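Local coordinates for protein type III restriction-modification enzyme EcoP15I Mod subunit (PDB 4ZCF) that methylates one adenine of its asymmetric recognition site in DNA as the modification subunit of the type III restriction-modification enzyme EcoP15I, using S-adenosyl-L-methionine as methyl donor, at residues F177-L182 / D212-E217; L77-K82 / Y542-T547. All blocks are in the same frame, centred on the assembly; numbering follows the deposited sequence.

Interaction 1: residues F177-L182 / D212-E217; sequences FIYPRL and DEIFGE. With MN (manganese (II) ion), chain G.
Ile214 forms the tight centre of this contact, reaching across from helix 204-215 to meet Tyr179 and Leu182 on helix 171-188. Its CG1 branch lies obliquely to the tyrosine ring, with CD1 3.6 Å from Tyr179 CD2 and CG1 3.7 Å from Tyr179 CE2. The tyrosine can offer that flank because its CG is anti to the backbone N (chi1 -177°), which carries the ring over from a CB that does not itself face the other helix. CD1 of Ile214 also touches Leu182, 4.0 Å from its CB, while the second branch, CG2, sits 3.8 Å from Leu182 O and rests 3.9 Å above the plane of the Phe215 ring, offset toward the rim. With an alanine here, the two branches that fill the space between the Tyr179 ring and Leu182 would be lost, and the ring would probably be left freer to shift. The packing is looser at Glu213, which is partly exposed. Its carboxylate keeps OE1 at the edge of the Tyr179 ring, 4.3 Å from Tyr179 CE2, while OE2 binds a manganese ion at 2.4 Å. His168 of the Res subunit packs on this glutamate. The apolar side instead runs into the core: both helices lie against strand 193-199, which lies between them in the chain, where Leu182 touches Ile195 and Ile197 and Phe215 also meets Ile195. Tyr179 also touches Ala66 and Arg67 of helix 63-71, so it meets side chains of two helices in the α/β methyltransferase domain.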
loop_
_atom_site.group_PDB
_atom_site.type_symbol
_atom_site.label_atom_id
_atom_site.label_comp_id
_atom_site.label_asym_id
_atom_site.label_seq_id
_atom_site.Cartn_x
_atom_site.Cartn_y
_atom_site.Cartn_z
ATOM N N PHE A 177 -16.080 -6.181 9.533
ATOM C CA PHE A 177 -15.294 -6.099 10.762
ATOM C C PHE A 177 -13.919 -5.435 10.566
ATOM O O PHE A 177 -13.643 -4.472 11.284
ATOM C CB PHE A 177 -15.211 -7.466 11.470
ATOM C CG PHE A 177 -14.219 -7.548 12.617
ATOM C CD1 PHE A 177 -14.395 -6.788 13.768
ATOM C CD2 PHE A 177 -13.119 -8.394 12.546
ATOM C CE1 PHE A 177 -13.475 -6.850 14.810
ATOM C CE2 PHE A 177 -12.193 -8.441 13.579
ATOM C CZ PHE A 177 -12.379 -7.671 14.705
ATOM N N ILE A 178 -13.069 -5.905 9.602
ATOM C CA ILE A 178 -11.725 -5.299 9.416
ATOM C C ILE A 178 -11.656 -3.941 8.755
ATOM O O ILE A 178 -10.798 -3.158 9.149
ATOM C CB ILE A 178 -10.594 -6.244 8.897
ATOM C CG1 ILE A 178 -11.020 -7.020 7.655
ATOM C CG2 ILE A 178 -10.055 -7.187 9.994
ATOM C CD1 ILE A 178 -10.866 -6.302 6.351
ATOM N N TYR A 179 -12.461 -3.690 7.685
ATOM C CA TYR A 179 -12.447 -2.423 6.938
ATOM C C TYR A 179 -12.239 -1.147 7.791
ATOM O O TYR A 179 -11.278 -0.410 7.498
ATOM C CB TYR A 179 -13.672 -2.268 5.995
ATOM C CG TYR A 179 -13.632 -0.996 5.160
ATOM C CD1 TYR A 179 -13.993 0.233 5.706
ATOM C CD2 TYR A 179 -13.177 -1.014 3.841
ATOM C CE1 TYR A 179 -13.861 1.415 4.984
ATOM C CE2 TYR A 179 -13.070 0.162 3.098
ATOM C CZ TYR A 179 -13.415 1.375 3.677
ATOM O OH TYR A 179 -13.309 2.561 2.985
ATOM N N PRO A 180 -13.111 -0.800 8.790
ATOM C CA PRO A 180 -12.921 0.477 9.490
ATOM C C PRO A 180 -11.646 0.531 10.320
ATOM O O PRO A 180 -11.079 1.611 10.518
ATOM C CB PRO A 180 -14.185 0.599 10.323
ATOM C CG PRO A 180 -14.611 -0.804 10.573
ATOM C CD PRO A 180 -14.324 -1.492 9.290
ATOM N N ARG A 181 -11.198 -0.633 10.798
ATOM C CA ARG A 181 -9.971 -0.786 11.580
ATOM C C ARG A 181 -8.709 -0.487 10.732
ATOM O O ARG A 181 -7.900 0.375 11.111
ATOM C CB ARG A 181 -9.956 -2.165 12.237
ATOM C CG ARG A 181 -10.982 -2.240 13.374
ATOM C CD ARG A 181 -11.486 -3.626 13.648
ATOM N NE ARG A 181 -12.357 -3.649 14.826
ATOM C CZ ARG A 181 -13.654 -3.354 14.813
ATOM N NH1 ARG A 181 -14.262 -3.032 13.670
ATOM N NH2 ARG A 181 -14.351 -3.359 15.941
ATOM N N LEU A 182 -8.633 -1.093 9.525
ATOM C CA LEU A 182 -7.568 -0.883 8.539
ATOM C C LEU A 182 -7.627 0.525 7.988
ATOM O O LEU A 182 -6.579 1.119 7.725
ATOM C CB LEU A 182 -7.733 -1.877 7.386
ATOM C CG LEU A 182 -7.486 -3.377 7.677
ATOM C CD1 LEU A 182 -7.526 -4.147 6.402
ATOM C CD2 LEU A 182 -6.125 -3.625 8.391
ATOM N N ASP A 212 -5.946 -3.553 -1.166
ATOM C CA ASP A 212 -5.808 -2.908 -2.464
ATOM C C ASP A 212 -6.702 -1.676 -2.464
ATOM O O ASP A 212 -6.215 -0.593 -2.740
ATOM C CB ASP A 212 -6.156 -3.878 -3.601
ATOM C CG ASP A 212 -5.089 -4.935 -3.909
ATOM O OD1 ASP A 212 -3.933 -4.765 -3.464
ATOM O OD2 ASP A 212 -5.405 -5.914 -4.646
ATOM N N GLU A 213 -7.949 -1.812 -1.992
ATOM C CA GLU A 213 -8.909 -0.712 -1.871
ATOM C C GLU A 213 -8.418 0.404 -0.954
ATOM O O GLU A 213 -8.301 1.547 -1.411
ATOM C CB GLU A 213 -10.266 -1.253 -1.354
ATOM C CG GLU A 213 -11.435 -1.047 -2.298
ATOM C CD GLU A 213 -11.990 0.356 -2.251
ATOM O OE1 GLU A 213 -12.383 0.803 -1.147
ATOM O OE2 GLU A 213 -12.001 1.021 -3.313
ATOM N N ILE A 214 -8.128 0.069 0.339
ATOM C CA ILE A 214 -7.682 1.000 1.386
ATOM C C ILE A 214 -6.283 1.588 1.131
ATOM O O ILE A 214 -6.080 2.773 1.407
ATOM C CB ILE A 214 -7.866 0.361 2.836
ATOM C CG1 ILE A 214 -9.341 0.073 3.154
ATOM C CG2 ILE A 214 -7.199 1.147 3.997
ATOM C CD1 ILE A 214 -9.555 -1.230 3.842
ATOM N N PHE A 215 -5.303 0.781 0.641
ATOM C CA PHE A 215 -3.935 1.309 0.464
ATOM C C PHE A 215 -3.484 1.586 -0.941
ATOM O O PHE A 215 -2.476 2.262 -1.125
ATOM C CB PHE A 215 -2.912 0.380 1.108
ATOM C CG PHE A 215 -3.053 0.194 2.595
ATOM C CD1 PHE A 215 -2.369 1.018 3.481
ATOM C CD2 PHE A 215 -3.803 -0.859 3.110
ATOM C CE1 PHE A 215 -2.486 0.835 4.857
ATOM C CE2 PHE A 215 -3.900 -1.059 4.485
ATOM C CZ PHE A 215 -3.267 -0.199 5.352
ATOM N N GLY A 216 -4.151 1.000 -1.923
ATOM C CA GLY A 216 -3.703 1.082 -3.304
ATOM C C GLY A 216 -2.750 -0.059 -3.587
ATOM O O GLY A 216 -1.802 -0.293 -2.821
ATOM N N GLU A 217 -3.018 -0.780 -4.688
ATOM C CA GLU A 217 -2.253 -1.928 -5.195
ATOM C C GLU A 217 -0.769 -1.608 -5.424
ATOM O O GLU A 217 0.072 -2.503 -5.302
ATOM C CB GLU A 217 -2.870 -2.409 -6.510
ATOM C CG GLU A 217 -2.493 -3.836 -6.861
ATOM C CD GLU A 217 -2.901 -4.269 -8.253
ATOM O OE1 GLU A 217 -2.037 -4.823 -8.970
ATOM O OE2 GLU A 217 -4.075 -4.045 -8.630
HETATM MN MN MN G . -13.382 2.144 -4.866
#

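Interaction 2: residues L77-K82 / Y542-T547; sequences LLAEDK and YDTLLT
Leu77 and Thr544 meet with their side chains crossed at about a right angle, the Thr544 methyl CG2 fitting 3.8 Å from Leu77 CB. The two branches of Thr544 meet different residues of the strand: CG2 is anti to the backbone N and turns to Leu77, while OG1 lies 3.7 Å from Ala79 CB and spends its polar contact on Glu540 O, within its own helix. One turn further on, Thr547 directs its methyl CG2 to the strand backbone, 3.4 Å from Leu78 O. Thr548 OG1 hydrogen-bonds to both that carbonyl and the carbonyl of Thr544, presumably sharing its one proton between them. The far end of the contact is polar. Lys82 bends at chi2 (-80°) and crosses Asp543 obliquely, but its NZ stays 4.2 Å from Asp543 OD2, beyond a salt bridge. Its ammonium instead pairs with Glu80, NZ to OE2 2.9 Å on the anti side of the carboxylate and 30° out of its plane, and binds a water that donates to Asp543 O at 2.7 Å. Glu80 OE1 is held by Asn85. Strand 76-80 pairs antiparallel with 508-514 through Leu77 and Ala79 and is the last strand of the large mixed sheet in this chain; the 542-547 part of helix 539-552 crosses strand 77-80 at 108° and covers its outer edge, an interdomain junction that docks the C-terminal domain on the methyltransferase fold.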
loop_
_atom_site.group_PDB
_atom_site.type_symbol
_atom_site.label_atom_id
_atom_site.label_comp_id
_atom_site.label_asym_id
_atom_site.label_seq_id
_atom_site.Cartn_x
_atom_site.Cartn_y
_atom_site.Cartn_z
ATOM N N LEU A 77 -14.261 8.380 26.394
ATOM C CA LEU A 77 -13.130 9.152 26.877
ATOM C C LEU A 77 -12.011 8.135 27.221
ATOM O O LEU A 77 -12.249 6.928 27.273
ATOM C CB LEU A 77 -13.489 9.990 28.124
ATOM C CG LEU A 77 -14.721 10.911 28.113
ATOM C CD1 LEU A 77 -14.794 11.702 29.410
ATOM C CD2 LEU A 77 -14.692 11.908 26.941
ATOM N N LEU A 78 -10.820 8.639 27.509
ATOM C CA LEU A 78 -9.668 7.841 27.891
ATOM C C LEU A 78 -9.149 8.277 29.264
ATOM O O LEU A 78 -9.179 9.458 29.605
ATOM C CB LEU A 78 -8.543 7.942 26.837
ATOM C CG LEU A 78 -7.465 6.846 26.914
ATOM C CD1 LEU A 78 -7.928 5.583 26.234
ATOM C CD2 LEU A 78 -6.157 7.323 26.367
ATOM N N ALA A 79 -8.694 7.304 30.049
ATOM C CA ALA A 79 -8.114 7.528 31.359
ATOM C C ALA A 79 -7.036 6.502 31.584
ATOM O O ALA A 79 -7.044 5.451 30.946
ATOM C CB ALA A 79 -9.171 7.428 32.441
ATOM N N GLU A 80 -6.114 6.822 32.506
ATOM C CA GLU A 80 -4.972 6.022 32.939
ATOM C C GLU A 80 -5.366 5.022 33.980
ATOM O O GLU A 80 -6.330 5.240 34.708
ATOM C CB GLU A 80 -3.986 6.930 33.679
ATOM C CG GLU A 80 -3.238 7.935 32.853
ATOM C CD GLU A 80 -2.109 8.544 33.651
ATOM O OE1 GLU A 80 -1.008 7.947 33.685
ATOM O OE2 GLU A 80 -2.343 9.598 34.283
ATOM N N ASP A 81 -4.534 3.982 34.148
ATOM C CA ASP A 81 -4.621 3.076 35.286
ATOM C C ASP A 81 -3.588 3.724 36.196
ATOM O O ASP A 81 -2.387 3.476 36.026
ATOM C CB ASP A 81 -4.211 1.628 34.950
ATOM C CG ASP A 81 -4.411 0.655 36.104
ATOM O OD1 ASP A 81 -4.088 1.017 37.253
ATOM O OD2 ASP A 81 -4.887 -0.463 35.855
ATOM N N LYS A 82 -4.049 4.649 37.069
ATOM C CA LYS A 82 -3.200 5.439 37.987
ATOM C C LYS A 82 -2.286 4.581 38.857
ATOM O O LYS A 82 -1.117 4.923 38.986
ATOM C CB LYS A 82 -4.026 6.429 38.845
ATOM C CG LYS A 82 -4.909 7.412 38.056
ATOM C CD LYS A 82 -4.143 8.608 37.485
ATOM C CE LYS A 82 -5.005 9.434 36.551
ATOM N NZ LYS A 82 -4.321 10.687 36.118
ATOM N N TYR A 542 -12.408 14.360 36.751
ATOM C CA TYR A 542 -11.452 15.461 36.543
ATOM C C TYR A 542 -10.176 14.945 35.828
ATOM O O TYR A 542 -9.649 15.621 34.931
ATOM C CB TYR A 542 -11.080 16.029 37.927
ATOM C CG TYR A 542 -10.022 17.114 37.941
ATOM C CD1 TYR A 542 -8.677 16.810 37.723
ATOM C CD2 TYR A 542 -10.344 18.423 38.292
ATOM C CE1 TYR A 542 -7.701 17.803 37.728
ATOM C CE2 TYR A 542 -9.370 19.419 38.333
ATOM C CZ TYR A 542 -8.048 19.104 38.053
ATOM O OH TYR A 542 -7.081 20.085 38.082
ATOM N N ASP A 543 -9.652 13.781 36.280
ATOM C CA ASP A 543 -8.461 13.139 35.729
ATOM C C ASP A 543 -8.723 12.552 34.346
ATOM O O ASP A 543 -7.859 12.660 33.482
ATOM C CB ASP A 543 -7.910 12.090 36.699
ATOM C CG ASP A 543 -7.181 12.665 37.905
ATOM O OD1 ASP A 543 -6.623 13.795 37.790
ATOM O OD2 ASP A 543 -7.115 11.965 38.951
ATOM N N THR A 544 -9.930 11.973 34.119
ATOM C CA THR A 544 -10.384 11.465 32.823
ATOM C C THR A 544 -10.403 12.597 31.767
ATOM O O THR A 544 -9.933 12.384 30.653
ATOM C CB THR A 544 -11.717 10.718 32.954
ATOM O OG1 THR A 544 -11.594 9.721 33.975
ATOM C CG2 THR A 544 -12.151 10.051 31.638
ATOM N N LEU A 545 -10.880 13.799 32.138
ATOM C CA LEU A 545 -10.935 14.979 31.266
ATOM C C LEU A 545 -9.574 15.461 30.843
ATOM O O LEU A 545 -9.364 15.679 29.663
ATOM C CB LEU A 545 -11.668 16.145 31.941
ATOM C CG LEU A 545 -13.171 16.064 32.109
ATOM C CD1 LEU A 545 -13.691 17.406 32.592
ATOM C CD2 LEU A 545 -13.871 15.694 30.804
ATOM N N LEU A 546 -8.660 15.660 31.803
ATOM C CA LEU A 546 -7.287 16.131 31.577
ATOM C C LEU A 546 -6.556 15.234 30.571
ATOM O O LEU A 546 -5.948 15.751 29.632
ATOM C CB LEU A 546 -6.552 16.164 32.925
ATOM C CG LEU A 546 -5.108 16.643 32.958
ATOM C CD1 LEU A 546 -4.955 18.089 32.451
ATOM C CD2 LEU A 546 -4.546 16.496 34.353
ATOM N N THR A 547 -6.647 13.901 30.767
ATOM C CA THR A 547 -6.059 12.825 29.961
ATOM C C THR A 547 -6.632 12.854 28.535
ATOM O O THR A 547 -5.866 12.818 27.578
ATOM C CB THR A 547 -6.278 11.461 30.695
ATOM O OG1 THR A 547 -5.564 11.490 31.938
ATOM C CG2 THR A 547 -5.839 10.245 29.859
HETATM O O HOH W 1 -5.328 13.020 34.415
#

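How the interactions relate
Interactions 1 and 2 do not touch: their centres are about 31 Å apart and their nearest atoms about 15 Å. Interaction 1 is nested along the chain inside the long loop that interaction 2 closes, so the 77-82 / 542-547 contact brings together ends that bracket most of the methyltransferase domain. The same mixed sheet connects them: interaction 1 packs against an interior strand, 193-199, interaction 2 sits at the outermost strand. The nearest atoms of interaction 1 are about 12 Å from the bound DNA, against about 38 Å for interaction 2. Phe177 of interaction 1 touches Pro125, within residues 123-126 predicted to bind S-adenosyl methionine, and the manganese ion bound by Glu213 belongs to interaction 1.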